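Local coordinates for glutathione S-transferase family protein (Populus trichocarpa, PDB 5F06) that probably catalyses the conjugation of glutathione to electrophilic substrates, releasing a halide from organic halides, as a Phi-class glutathione transferase, at residues A93-V98 against Y156-F161; D160-A165 against S199-F204; I73-K78 against D83-E88; K150-K155 against R188-A193. All coordinates share one frame; numbering follows the deposited sequence. Where two conformers were deposited one is given.

Interaction 1: A93-V98 against Y156-F161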
loop_
_atom_site.group_PDB
_atom_site.type_symbol
_atom_site.label_atom_id
_atom_site.label_comp_id
_atom_site.label_asym_id
_atom_site.label_seq_id
_atom_site.Cartn_x
_atom_site.Cartn_y
_atom_site.Cartn_z
ATOM N N ALA A 93 3.013 14.073 -10.334
ATOM C CA ALA A 93 3.403 13.447 -9.074
ATOM C C ALA A 93 2.188 12.896 -8.337
ATOM O O ALA A 93 2.264 11.855 -7.687
ATOM C CB ALA A 93 4.151 14.446 -8.195
ATOM N N ALA A 94 1.064 13.595 -8.451
ATOM C CA ALA A 94 -0.164 13.168 -7.795
ATOM C C ALA A 94 -0.693 11.883 -8.423
ATOM O O ALA A 94 -1.098 10.959 -7.721
ATOM C CB ALA A 94 -1.209 14.264 -7.867
ATOM N N SER A 95 -0.681 11.833 -9.750
ATOM C CA SER A 95 -1.142 10.660 -10.478
ATOM C C SER A 95 -0.297 9.431 -10.143
ATOM O O SER A 95 -0.815 8.320 -10.042
ATOM C CB SER A 95 -1.105 10.924 -11.983
ATOM O OG SER A 95 -1.685 9.852 -12.697
ATOM N N VAL A 96 1.004 9.631 -9.971
ATOM C CA VAL A 96 1.881 8.537 -9.580
ATOM C C VAL A 96 1.425 7.986 -8.232
ATOM O O VAL A 96 1.352 6.772 -8.057
ATOM C CB VAL A 96 3.362 8.982 -9.515
ATOM C CG1 VAL A 96 4.244 7.900 -8.869
ATOM C CG2 VAL A 96 3.871 9.307 -10.907
ATOM N N LYS A 97 1.089 8.871 -7.295
ATOM C CA LYS A 97 0.622 8.442 -5.976
ATOM C C LYS A 97 -0.643 7.594 -6.089
ATOM O O LYS A 97 -0.813 6.612 -5.360
ATOM C CB LYS A 97 0.358 9.648 -5.067
ATOM C CG LYS A 97 1.612 10.388 -4.638
ATOM C CD LYS A 97 1.306 11.507 -3.648
ATOM C CE LYS A 97 2.587 12.139 -3.118
ATOM N NZ LYS A 97 3.497 11.126 -2.504
ATOM N N VAL A 98 -1.530 7.974 -7.006
ATOM C CA VAL A 98 -2.765 7.231 -7.211
ATOM C C VAL A 98 -2.451 5.803 -7.637
ATOM O O VAL A 98 -2.941 4.845 -7.037
ATOM C CB VAL A 98 -3.666 7.906 -8.268
ATOM C CG1 VAL A 98 -4.847 7.016 -8.633
ATOM C CG2 VAL A 98 -4.163 9.255 -7.755
ATOM N N TYR A 156 1.638 4.839 -20.099
ATOM C CA TYR A 156 1.914 4.147 -18.845
ATOM C C TYR A 156 0.745 4.399 -17.890
ATOM O O TYR A 156 -0.209 5.084 -18.252
ATOM C CB TYR A 156 3.255 4.621 -18.267
ATOM C CG TYR A 156 4.401 4.429 -19.245
ATOM C CD1 TYR A 156 5.076 3.216 -19.329
ATOM C CD2 TYR A 156 4.786 5.451 -20.103
ATOM C CE1 TYR A 156 6.111 3.030 -20.237
ATOM C CE2 TYR A 156 5.820 5.276 -21.013
ATOM C CZ TYR A 156 6.479 4.065 -21.075
ATOM O OH TYR A 156 7.504 3.882 -21.981
ATOM N N LEU A 157 0.797 3.837 -16.689
ATOM C CA LEU A 157 -0.360 3.872 -15.801
ATOM C C LEU A 157 -0.703 5.270 -15.286
ATOM O O LEU A 157 -1.879 5.622 -15.196
ATOM C CB LEU A 157 -0.144 2.933 -14.610
ATOM C CG LEU A 157 -0.182 1.424 -14.898
ATOM C CD1 LEU A 157 0.228 0.653 -13.654
ATOM C CD2 LEU A 157 -1.558 0.954 -15.382
ATOM N N ALA A 158 0.308 6.068 -14.947
ATOM C CA ALA A 158 0.061 7.374 -14.333
ATOM C C ALA A 158 -0.006 8.503 -15.357
ATOM O O ALA A 158 -0.328 9.641 -15.007
ATOM C CB ALA A 158 1.136 7.678 -13.299
ATOM N N GLY A 159 0.307 8.190 -16.612
ATOM C CA GLY A 159 0.384 9.193 -17.660
ATOM C C GLY A 159 1.281 8.731 -18.793
ATOM O O GLY A 159 1.628 7.550 -18.871
ATOM N N ASP A 160 1.660 9.659 -19.669
ATOM C CA ASP A 160 2.521 9.345 -20.810
ATOM C C ASP A 160 3.995 9.412 -20.413
ATOM O O ASP A 160 4.831 9.924 -21.156
ATOM C CB ASP A 160 2.229 10.300 -21.975
ATOM C CG ASP A 160 0.882 10.031 -22.627
ATOM O OD1 ASP A 160 0.540 8.846 -22.828
ATOM O OD2 ASP A 160 0.161 11.004 -22.934
ATOM N N PHE A 161 4.298 8.890 -19.228
ATOM C CA PHE A 161 5.665 8.808 -18.719
ATOM C C PHE A 161 5.793 7.581 -17.831
ATOM O O PHE A 161 4.867 7.245 -17.090
ATOM C CB PHE A 161 6.032 10.062 -17.925
ATOM C CG PHE A 161 5.027 10.409 -16.863
ATOM C CD1 PHE A 161 5.111 9.847 -15.598
ATOM C CD2 PHE A 161 3.982 11.280 -17.138
ATOM C CE1 PHE A 161 4.181 10.155 -14.629
ATOM C CE2 PHE A 161 3.050 11.591 -16.168
ATOM C CZ PHE A 161 3.150 11.027 -14.914
#
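Ser95 places OG on the far side of CB from its amide nitrogen (chi1 -174°), which carries the hydroxyl out from helix 90-120 to the carbonyl oxygen of Ala158, while Val96 turns CG2 anti to its own carbonyl carbon, toward Phe161. The contact belongs to the all-helical C-terminal domain of the glutathione transferase fold, where the long helix 90-120 receives the loop that runs from helix 130-153 to helix 164-167. Ser95 OG donates to Ala158 O at 2.7 Å, the one hydrogen bond across the two segments. The hydroxyl meets the carbonyl well to the side, with a C=O...donor angle of 117°, and tilts 18° from the carbonyl plane. Ala158 also points its methyl toward the helix, where CB comes 3.6 Å from Ser95 OG, so that this residue is met through both its oxygen and its side chain. Replacing Ser95 by an alanine is likely to leave the Ala158 carbonyl without its donor from the helix. One step along the helix, Val96 CG2 packs 4.0 Å from Ala158 CB. Gly159 follows with backbone angles at which a side chain would collide with the carbonyl oxygen of Ala158 and with the Phe161 ring. Across the helix, away from this loop, Ala94 and Lys97 pack on Tyr72 of the second subunit, so the same helix turn also serves the dimer interface. Arg86 makes a cation-pi contact with Phe161, and at the edge of that ring, near its plane, Val96 CG2 lies 3.8 Å from CE1.

Interaction 2: D160-A165 against S199-F204; sequences DFYSLA and SSRPAF
The phenol ring of Tyr162 and the guanidinium of Arg201 lie flat on one another, their planes only 9° apart and their centres separated by 3.8 Å. Over one face of the ring sits the arginine's end group, displaced so that NE stands nearer the rim than the middle; over the middle of the guanidinium, in turn, sits Tyr162 CD2, 3.3 Å from Arg201 CZ. The methylene next to it shares the same face: Arg201 CD is 3.6 Å from the ring centroid and 11° off the normal, a CH-pi contact beside the cation-pi stack. A bend at chi3 (63°) makes this possible, since it folds the guanidinium back over the ring that CD already covers. The stack joins the starts of two helices of the C-terminal helical domain: Arg201 is the N-cap residue of helix 202-210, whereas Tyr162 comes just before Ser163, the N-cap of helix 164-167, whose OG accepts from Ala165 N at 3.1 Å in a capping bond. Arg201 NE forms a salt bridge with Glu22 of helix 11-22, which ties the N-terminal domain to the same spot, and Tyr82 makes a second cation-pi contact with the arginine. A leucine in place of Tyr162 would probably take away the flat surface under the guanidinium, leaving Arg201 held by Glu22 and Tyr82 but freer to turn. Tyr162 also packs on Leu170 of helix 170-176.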
loop_
_atom_site.group_PDB
_atom_site.type_symbol
_atom_site.label_atom_id
_atom_site.label_comp_id
_atom_site.label_asym_id
_atom_site.label_seq_id
_atom_site.Cartn_x
_atom_site.Cartn_y
_atom_site.Cartn_z
ATOM N N ASP A 160 1.660 9.659 -19.669
ATOM C CA ASP A 160 2.521 9.345 -20.810
ATOM C C ASP A 160 3.995 9.412 -20.413
ATOM O O ASP A 160 4.831 9.924 -21.156
ATOM C CB ASP A 160 2.229 10.300 -21.975
ATOM C CG ASP A 160 0.882 10.031 -22.627
ATOM O OD1 ASP A 160 0.540 8.846 -22.828
ATOM O OD2 ASP A 160 0.161 11.004 -22.934
ATOM N N PHE A 161 4.298 8.890 -19.228
ATOM C CA PHE A 161 5.665 8.808 -18.719
ATOM C C PHE A 161 5.793 7.581 -17.831
ATOM O O PHE A 161 4.867 7.245 -17.090
ATOM C CB PHE A 161 6.032 10.062 -17.925
ATOM C CG PHE A 161 5.027 10.409 -16.863
ATOM C CD1 PHE A 161 5.111 9.847 -15.598
ATOM C CD2 PHE A 161 3.982 11.280 -17.138
ATOM C CE1 PHE A 161 4.181 10.155 -14.629
ATOM C CE2 PHE A 161 3.050 11.591 -16.168
ATOM C CZ PHE A 161 3.150 11.027 -14.914
ATOM N N TYR A 162 6.932 6.904 -17.917
ATOM C CA TYR A 162 7.244 5.830 -16.985
ATOM C C TYR A 162 7.367 6.416 -15.580
ATOM O O TYR A 162 7.886 7.521 -15.413
ATOM C CB TYR A 162 8.534 5.129 -17.399
ATOM C CG TYR A 162 8.914 3.941 -16.546
ATOM C CD1 TYR A 162 8.206 2.749 -16.624
ATOM C CD2 TYR A 162 9.997 4.004 -15.680
ATOM C CE1 TYR A 162 8.560 1.659 -15.858
ATOM C CE2 TYR A 162 10.358 2.917 -14.907
ATOM C CZ TYR A 162 9.639 1.749 -14.999
ATOM O OH TYR A 162 10.004 0.666 -14.231
ATOM N N SER A 163 6.875 5.694 -14.578
ATOM C CA SER A 163 6.968 6.163 -13.197
ATOM C C SER A 163 7.108 5.020 -12.192
ATOM O O SER A 163 7.110 3.845 -12.559
ATOM C CB SER A 163 5.742 7.000 -12.839
ATOM O OG SER A 163 4.655 6.173 -12.468
ATOM N N LEU A 164 7.224 5.388 -10.922
ATOM C CA LEU A 164 7.321 4.423 -9.834
ATOM C C LEU A 164 6.116 3.481 -9.816
ATOM O O LEU A 164 6.230 2.323 -9.408
ATOM C CB LEU A 164 7.440 5.152 -8.494
ATOM C CG LEU A 164 7.764 4.275 -7.285
ATOM C CD1 LEU A 164 9.177 3.706 -7.384
ATOM C CD2 LEU A 164 7.587 5.079 -6.005
ATOM N N ALA A 165 4.966 3.983 -10.265
ATOM C CA ALA A 165 3.747 3.182 -10.341
ATOM C C ALA A 165 3.952 1.946 -11.209
ATOM O O ALA A 165 3.642 0.833 -10.790
ATOM C CB ALA A 165 2.590 4.021 -10.878
ATOM N N SER A 199 9.247 -4.037 -19.138
ATOM C CA SER A 199 10.107 -5.178 -18.814
ATOM C C SER A 199 11.382 -5.229 -19.672
ATOM O O SER A 199 12.287 -6.023 -19.393
ATOM C CB SER A 199 9.326 -6.490 -18.958
ATOM O OG SER A 199 8.963 -6.760 -20.304
ATOM N N SER A 200 11.460 -4.384 -20.702
ATOM C CA SER A 200 12.639 -4.333 -21.562
ATOM C C SER A 200 13.520 -3.115 -21.265
ATOM O O SER A 200 14.519 -2.894 -21.944
ATOM C CB SER A 200 12.232 -4.329 -23.045
ATOM O OG SER A 200 11.528 -3.147 -23.390
ATOM N N ARG A 201 13.153 -2.326 -20.262
ATOM C CA ARG A 201 13.986 -1.200 -19.856
ATOM C C ARG A 201 15.323 -1.719 -19.339
ATOM O O ARG A 201 15.360 -2.750 -18.667
ATOM C CB ARG A 201 13.290 -0.366 -18.783
ATOM C CG ARG A 201 12.017 0.320 -19.261
ATOM C CD ARG A 201 11.354 1.097 -18.133
ATOM N NE ARG A 201 12.192 2.181 -17.621
ATOM C CZ ARG A 201 12.210 3.426 -18.098
ATOM N NH1 ARG A 201 11.432 3.773 -19.114
ATOM N NH2 ARG A 201 13.009 4.335 -17.552
ATOM N N PRO A 202 16.427 -1.015 -19.660
ATOM C CA PRO A 202 17.755 -1.454 -19.215
ATOM C C PRO A 202 17.839 -1.701 -17.713
ATOM O O PRO A 202 18.488 -2.659 -17.288
ATOM C CB PRO A 202 18.662 -0.291 -19.624
ATOM C CG PRO A 202 17.985 0.320 -20.791
ATOM C CD PRO A 202 16.512 0.177 -20.527
ATOM N N ALA A 203 17.174 -0.858 -16.930
ATOM C CA ALA A 203 17.245 -0.936 -15.477
ATOM C C ALA A 203 16.604 -2.208 -14.924
ATOM O O ALA A 203 16.930 -2.624 -13.814
ATOM C CB ALA A 203 16.591 0.287 -14.856
ATOM N N PHE A 204 15.694 -2.823 -15.679
ATOM C CA PHE A 204 15.083 -4.071 -15.223
ATOM C C PHE A 204 15.772 -5.281 -15.832
ATOM O O PHE A 204 15.774 -6.359 -15.239
ATOM C CB PHE A 204 13.588 -4.133 -15.548
ATOM C CG PHE A 204 12.932 -5.393 -15.052
ATOM C CD1 PHE A 204 12.751 -5.601 -13.692
ATOM C CD2 PHE A 204 12.528 -6.380 -15.935
ATOM C CE1 PHE A 204 12.169 -6.765 -13.225
ATOM C CE2 PHE A 204 11.944 -7.545 -15.472
ATOM C CZ PHE A 204 11.766 -7.736 -14.114
#

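Interaction 3: I73-K78 against D83-E88; sequences IAEKFK and DLIRHE
Ile85 reaches across to helix 66-76 from a turn gathered round one carboxylate oxygen, Asp83 OD1. That oxygen takes the backbone N-H of His87 at 3.2 Å on its syn lone pair, and weaker bonds come from Arg86 N and from the ring nitrogen His87 ND1. Arg86 NH1 adds a bond of 2.9 Å to Asp83 O in the carbonyl plane, although that oxygen lies tilted from the guanidinium plane. The apolar part of the contact begins with Ala74, whose CB lies 3.7 Å from Ile85 CG2 and also touches Leu84 CB. Ile85 has CG1 between its backbone N and carbonyl carbon (chi1 60°), which extends CD1 over the helix to meet Glu75 OE2; the two side chains cross at about a right angle. In the glutathione transferase fold this is where the last helix of the thioredoxin-like N-terminal domain gives way to the linker leading into the helical domain, and the linker here doubles back against that helix. Leu84 continues inward to Cys19 of helix 11-22 and to Leu167. At the outer end, Lys78 CB lies 4.2 Å from His87 CG, over one face of the imidazole, with Glu88 CG over the opposite face. Two waters bridge the segments: one donates to Ala74 O and accepts weakly from Leu84 N, the other accepts from Lys78 NZ at 2.7 Å and donates to His87 O.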
loop_
_atom_site.group_PDB
_atom_site.type_symbol
_atom_site.label_atom_id
_atom_site.label_comp_id
_atom_site.label_asym_id
_atom_site.label_seq_id
_atom_site.Cartn_x
_atom_site.Cartn_y
_atom_site.Cartn_z
ATOM N N ILE A 73 14.244 6.249 -1.767
ATOM C CA ILE A 73 15.290 6.424 -2.768
ATOM C C ILE A 73 14.849 7.405 -3.855
ATOM O O ILE A 73 15.599 8.312 -4.227
ATOM C CB ILE A 73 15.665 5.065 -3.398
ATOM C CG1 ILE A 73 16.362 4.186 -2.355
ATOM C CG2 ILE A 73 16.571 5.248 -4.610
ATOM C CD1 ILE A 73 16.527 2.737 -2.779
ATOM N N ALA A 74 13.628 7.232 -4.349
ATOM C CA ALA A 74 13.105 8.084 -5.412
ATOM C C ALA A 74 13.004 9.545 -4.973
ATOM O O ALA A 74 13.277 10.456 -5.755
ATOM C CB ALA A 74 11.746 7.575 -5.870
ATOM N N GLU A 75 12.624 9.767 -3.720
ATOM C CA GLU A 75 12.481 11.118 -3.195
ATOM C C GLU A 75 13.842 11.748 -2.887
ATOM O O GLU A 75 14.080 12.913 -3.204
ATOM C CB GLU A 75 11.602 11.107 -1.938
ATOM C CG GLU A 75 11.544 12.430 -1.184
ATOM C CD GLU A 75 10.975 13.557 -2.023
ATOM O OE1 GLU A 75 11.454 14.702 -1.885
ATOM O OE2 GLU A 75 10.046 13.300 -2.819
ATOM N N LYS A 76 14.734 10.973 -2.278
ATOM C CA LYS A 76 16.005 11.507 -1.808
ATOM C C LYS A 76 16.924 11.906 -2.958
ATOM O O LYS A 76 17.625 12.916 -2.879
ATOM C CB LYS A 76 16.717 10.491 -0.913
ATOM C CG LYS A 76 18.105 10.945 -0.480
ATOM C CD LYS A 76 18.638 10.119 0.669
ATOM C CE LYS A 76 20.048 10.534 1.040
ATOM N NZ LYS A 76 20.423 10.014 2.384
ATOM N N PHE A 77 16.919 11.118 -4.025
ATOM C CA PHE A 77 17.815 11.365 -5.152
ATOM C C PHE A 77 17.067 11.982 -6.331
ATOM O O PHE A 77 17.271 11.613 -7.484
ATOM C CB PHE A 77 18.511 10.066 -5.539
ATOM C CG PHE A 77 19.344 9.505 -4.431
ATOM C CD1 PHE A 77 20.578 10.057 -4.135
ATOM C CD2 PHE A 77 18.879 8.461 -3.654
ATOM C CE1 PHE A 77 21.346 9.561 -3.104
ATOM C CE2 PHE A 77 19.646 7.958 -2.618
ATOM C CZ PHE A 77 20.881 8.510 -2.343
ATOM N N LYS A 78 16.211 12.947 -6.011
ATOM C CA LYS A 78 15.521 13.755 -7.015
ATOM C C LYS A 78 16.514 14.515 -7.897
ATOM O O LYS A 78 17.428 15.165 -7.399
ATOM C CB LYS A 78 14.555 14.735 -6.335
ATOM C CG LYS A 78 15.144 15.535 -5.174
ATOM C CD LYS A 78 14.041 16.173 -4.321
ATOM C CE LYS A 78 13.444 17.402 -4.982
ATOM N NZ LYS A 78 12.426 18.066 -4.110
ATOM N N ASP A 83 13.420 10.243 -13.563
ATOM C CA ASP A 83 12.431 10.985 -12.786
ATOM C C ASP A 83 11.226 10.107 -12.428
ATOM O O ASP A 83 10.185 10.170 -13.086
ATOM C CB ASP A 83 11.988 12.213 -13.587
ATOM C CG ASP A 83 11.032 13.106 -12.825
ATOM O OD1 ASP A 83 10.872 12.923 -11.600
ATOM O OD2 ASP A 83 10.451 14.007 -13.465
ATOM N N LEU A 84 11.373 9.300 -11.377
ATOM C CA LEU A 84 10.388 8.266 -11.054
ATOM C C LEU A 84 9.110 8.789 -10.391
ATOM O O LEU A 84 8.043 8.205 -10.585
ATOM C CB LEU A 84 11.012 7.205 -10.138
ATOM C CG LEU A 84 11.968 6.194 -10.775
ATOM C CD1 LEU A 84 12.650 5.357 -9.705
ATOM C CD2 LEU A 84 11.222 5.292 -11.755
ATOM N N ILE A 85 9.211 9.862 -9.603
ATOM C CA ILE A 85 8.042 10.378 -8.885
ATOM C C ILE A 85 7.663 11.802 -9.304
ATOM O O ILE A 85 6.791 12.422 -8.696
ATOM C CB ILE A 85 8.255 10.327 -7.354
ATOM C CG1 ILE A 85 9.470 11.159 -6.930
ATOM C CG2 ILE A 85 8.407 8.871 -6.905
ATOM C CD1 ILE A 85 9.576 11.356 -5.423
ATOM N N ARG A 86 8.311 12.299 -10.357
ATOM C CA ARG A 86 7.887 13.517 -11.053
ATOM C C ARG A 86 8.032 14.769 -10.178
ATOM O O ARG A 86 7.057 15.456 -9.875
ATOM C CB ARG A 86 6.442 13.361 -11.542
ATOM C CG ARG A 86 6.132 11.988 -12.149
ATOM C CD ARG A 86 7.155 11.564 -13.202
ATOM N NE ARG A 86 7.096 12.381 -14.405
ATOM C CZ ARG A 86 7.922 12.249 -15.438
ATOM N NH1 ARG A 86 8.882 11.330 -15.417
ATOM N NH2 ARG A 86 7.790 13.032 -16.497
ATOM N N HIS A 87 9.273 15.074 -9.811
ATOM C CA HIS A 87 9.566 16.122 -8.832
ATOM C C HIS A 87 9.406 17.560 -9.341
ATOM O O HIS A 87 9.610 18.504 -8.575
ATOM C CB HIS A 87 10.994 15.943 -8.304
ATOM C CG HIS A 87 12.055 16.224 -9.321
ATOM N ND1 HIS A 87 12.471 15.286 -10.240
ATOM C CD2 HIS A 87 12.788 17.336 -9.561
ATOM C CE1 HIS A 87 13.413 15.809 -11.006
ATOM N NE2 HIS A 87 13.623 17.053 -10.615
ATOM N N GLU A 88 9.059 17.742 -10.612
ATOM C CA GLU A 88 8.893 19.094 -11.158
ATOM C C GLU A 88 7.548 19.271 -11.861
ATOM O O GLU A 88 7.350 20.220 -12.623
ATOM C CB GLU A 88 10.049 19.432 -12.107
ATOM C CG GLU A 88 10.426 18.337 -13.093
ATOM C CD GLU A 88 11.672 18.680 -13.905
ATOM O OE1 GLU A 88 12.350 19.681 -13.580
ATOM O OE2 GLU A 88 11.973 17.946 -14.870
HETATM O O HOH W 1 12.956 9.879 -8.538
HETATM O O HOH W 2 10.567 18.868 -5.852
#

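Interaction 4: K150-K155 against R188-A193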
loop_
_atom_site.group_PDB
_atom_site.type_symbol
_atom_site.label_atom_id
_atom_site.label_comp_id
_atom_site.label_asym_id
_atom_site.label_seq_id
_atom_site.Cartn_x
_atom_site.Cartn_y
_atom_site.Cartn_z
ATOM N N LYS A 150 -7.056 2.204 -19.272
ATOM C CA LYS A 150 -6.147 3.290 -18.925
ATOM C C LYS A 150 -4.989 3.360 -19.920
ATOM O O LYS A 150 -4.649 4.429 -20.419
ATOM C CB LYS A 150 -5.613 3.106 -17.498
ATOM C CG LYS A 150 -4.759 4.272 -16.975
ATOM C CD LYS A 150 -5.567 5.564 -16.867
ATOM C CE LYS A 150 -4.750 6.704 -16.270
ATOM N NZ LYS A 150 -3.599 7.106 -17.130
ATOM N N LEU A 151 -4.400 2.208 -20.218
ATOM C CA LEU A 151 -3.242 2.146 -21.101
ATOM C C LEU A 151 -3.612 2.357 -22.568
ATOM O O LEU A 151 -2.733 2.461 -23.424
ATOM C CB LEU A 151 -2.529 0.805 -20.932
ATOM C CG LEU A 151 -1.874 0.595 -19.567
ATOM C CD1 LEU A 151 -1.404 -0.841 -19.427
ATOM C CD2 LEU A 151 -0.707 1.563 -19.368
ATOM N N SER A 152 -4.909 2.414 -22.854
ATOM C CA SER A 152 -5.385 2.811 -24.174
ATOM C C SER A 152 -5.363 4.334 -24.294
ATOM O O SER A 152 -5.312 4.878 -25.394
ATOM C CB SER A 152 -6.800 2.280 -24.428
ATOM O OG SER A 152 -6.819 0.863 -24.463
ATOM N N SER A 153 -5.394 5.007 -23.147
ATOM C CA SER A 153 -5.412 6.468 -23.089
ATOM C C SER A 153 -4.009 7.060 -22.940
ATOM O O SER A 153 -3.681 8.068 -23.567
ATOM C CB SER A 153 -6.292 6.929 -21.924
ATOM O OG SER A 153 -5.966 8.249 -21.527
ATOM N N THR A 154 -3.192 6.428 -22.102
ATOM C CA THR A 154 -1.840 6.907 -21.811
ATOM C C THR A 154 -0.831 5.773 -21.970
ATOM O O THR A 154 -1.187 4.601 -21.845
ATOM C CB THR A 154 -1.739 7.490 -20.380
ATOM O OG1 THR A 154 -2.156 6.509 -19.419
ATOM C CG2 THR A 154 -2.612 8.732 -20.241
ATOM N N LYS A 155 0.422 6.123 -22.247
ATOM C CA LYS A 155 1.458 5.125 -22.498
ATOM C C LYS A 155 1.701 4.235 -21.282
ATOM O O LYS A 155 1.939 3.033 -21.418
ATOM C CB LYS A 155 2.771 5.800 -22.898
ATOM C CG LYS A 155 2.816 6.295 -24.335
ATOM C CD LYS A 155 4.231 6.666 -24.770
ATOM C CE LYS A 155 5.174 5.465 -24.751
ATOM N NZ LYS A 155 4.614 4.280 -25.469
ATOM N N ARG A 188 -4.715 -9.183 -23.395
ATOM C CA ARG A 188 -5.106 -7.774 -23.360
ATOM C C ARG A 188 -4.035 -6.938 -24.065
ATOM O O ARG A 188 -2.962 -6.711 -23.504
ATOM C CB ARG A 188 -5.300 -7.317 -21.911
ATOM C CG ARG A 188 -6.498 -7.970 -21.243
ATOM C CD ARG A 188 -6.475 -7.832 -19.734
ATOM N NE ARG A 188 -7.704 -8.345 -19.138
ATOM C CZ ARG A 188 -7.964 -9.630 -18.917
ATOM N NH1 ARG A 188 -7.083 -10.573 -19.239
ATOM N NH2 ARG A 188 -9.118 -9.977 -18.371
ATOM N N PRO A 189 -4.317 -6.482 -25.302
ATOM C CA PRO A 189 -3.244 -5.942 -26.151
ATOM C C PRO A 189 -2.474 -4.764 -25.555
ATOM O O PRO A 189 -1.247 -4.748 -25.659
ATOM C CB PRO A 189 -3.983 -5.506 -27.428
ATOM C CG PRO A 189 -5.425 -5.435 -27.062
ATOM C CD PRO A 189 -5.620 -6.461 -25.990
ATOM N N HIS A 190 -3.162 -3.804 -24.946
ATOM C CA HIS A 190 -2.473 -2.639 -24.395
ATOM C C HIS A 190 -1.656 -3.010 -23.162
ATOM O O HIS A 190 -0.553 -2.498 -22.978
ATOM C CB HIS A 190 -3.469 -1.527 -24.062
ATOM C CG HIS A 190 -4.083 -0.894 -25.274
ATOM N ND1 HIS A 190 -5.249 -1.356 -25.847
ATOM C CD2 HIS A 190 -3.684 0.156 -26.028
ATOM C CE1 HIS A 190 -5.546 -0.612 -26.898
ATOM N NE2 HIS A 190 -4.609 0.312 -27.032
ATOM N N VAL A 191 -2.193 -3.898 -22.326
ATOM C CA VAL A 191 -1.455 -4.405 -21.170
ATOM C C VAL A 191 -0.212 -5.172 -21.624
ATOM O O VAL A 191 0.866 -5.013 -21.053
ATOM C CB VAL A 191 -2.345 -5.320 -20.293
ATOM C CG1 VAL A 191 -1.543 -5.950 -19.157
ATOM C CG2 VAL A 191 -3.517 -4.533 -19.728
ATOM N N LYS A 192 -0.364 -5.997 -22.656
ATOM C CA LYS A 192 0.748 -6.793 -23.176
ATOM C C LYS A 192 1.878 -5.901 -23.684
ATOM O O LYS A 192 3.047 -6.121 -23.370
ATOM C CB LYS A 192 0.265 -7.717 -24.301
ATOM C CG LYS A 192 1.360 -8.556 -24.951
ATOM C CD LYS A 192 0.763 -9.528 -25.967
ATOM C CE LYS A 192 1.819 -10.425 -26.588
ATOM N NZ LYS A 192 2.721 -9.680 -27.514
ATOM N N ALA A 193 1.524 -4.898 -24.478
ATOM C CA ALA A 193 2.520 -3.993 -25.041
ATOM C C ALA A 193 3.197 -3.180 -23.934
ATOM O O ALA A 193 4.410 -2.967 -23.962
ATOM C CB ALA A 193 1.878 -3.077 -26.061
#
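His190 and Val191, in the first turn of helix 189-198, pack against Leu151 and Ser152 toward the C-terminal end of helix 130-153, a helix-to-helix contact within the C-terminal helical domain, away from the glutathione site. After Arg188, the N-cap residue, and Pro189, His190 carries most of the contact. Its CB points toward the opposing segment and meets Leu151 CB at 4.0 Å, while CD2 of the imidazole comes 3.6 Å from Leu151 O. The ring is swung anti to its carbonyl carbon (chi1 -69°), which turns one face to Ser152: CB of the serine stands 3.9 Å from the ring centroid and 9° off the normal, a CH-pi contact, and its OG lies over the same face. Glu148 holds the polar ends of both, with its OE2 accepting from His190 ND1 and its backbone O accepting from Ser152 OG. These bonds probably fix the rotation of the imidazole and keep the serine over its face. Val191 directs its CB away from Leu151, yet its backbone is within touch, and its N-H is bonded to Glu148 OE1; the one carboxylate thus serves two consecutive residues at the start of the helix. On the apolar side of the contact, Leu151 CD1 lies 4.0 Å from Val191 CA and 4.3 Å from Val191 CG2.

How the interactions relate
From the N terminus, interaction 3 comes first: it closes the short loop between helix 66-76 and the linker, where the two domains meet. Interaction 1 opens next on helix 90-120 and closes in the loop after helix 130-153, and interaction 4 begins inside that span, so the two cross. Interaction 2 starts on the residues where interaction 1 ends, sharing Asp160 and Phe161, and crosses interaction 4 in turn. The loop 156-163 with the start of helix 164-167 is thus the common ground: Asp160 OD1 reaches Lys155 N, and Leu164 N bonds to Leu84 O. Only interactions 3 and 4 lack direct touch, their centres about 25 Å apart.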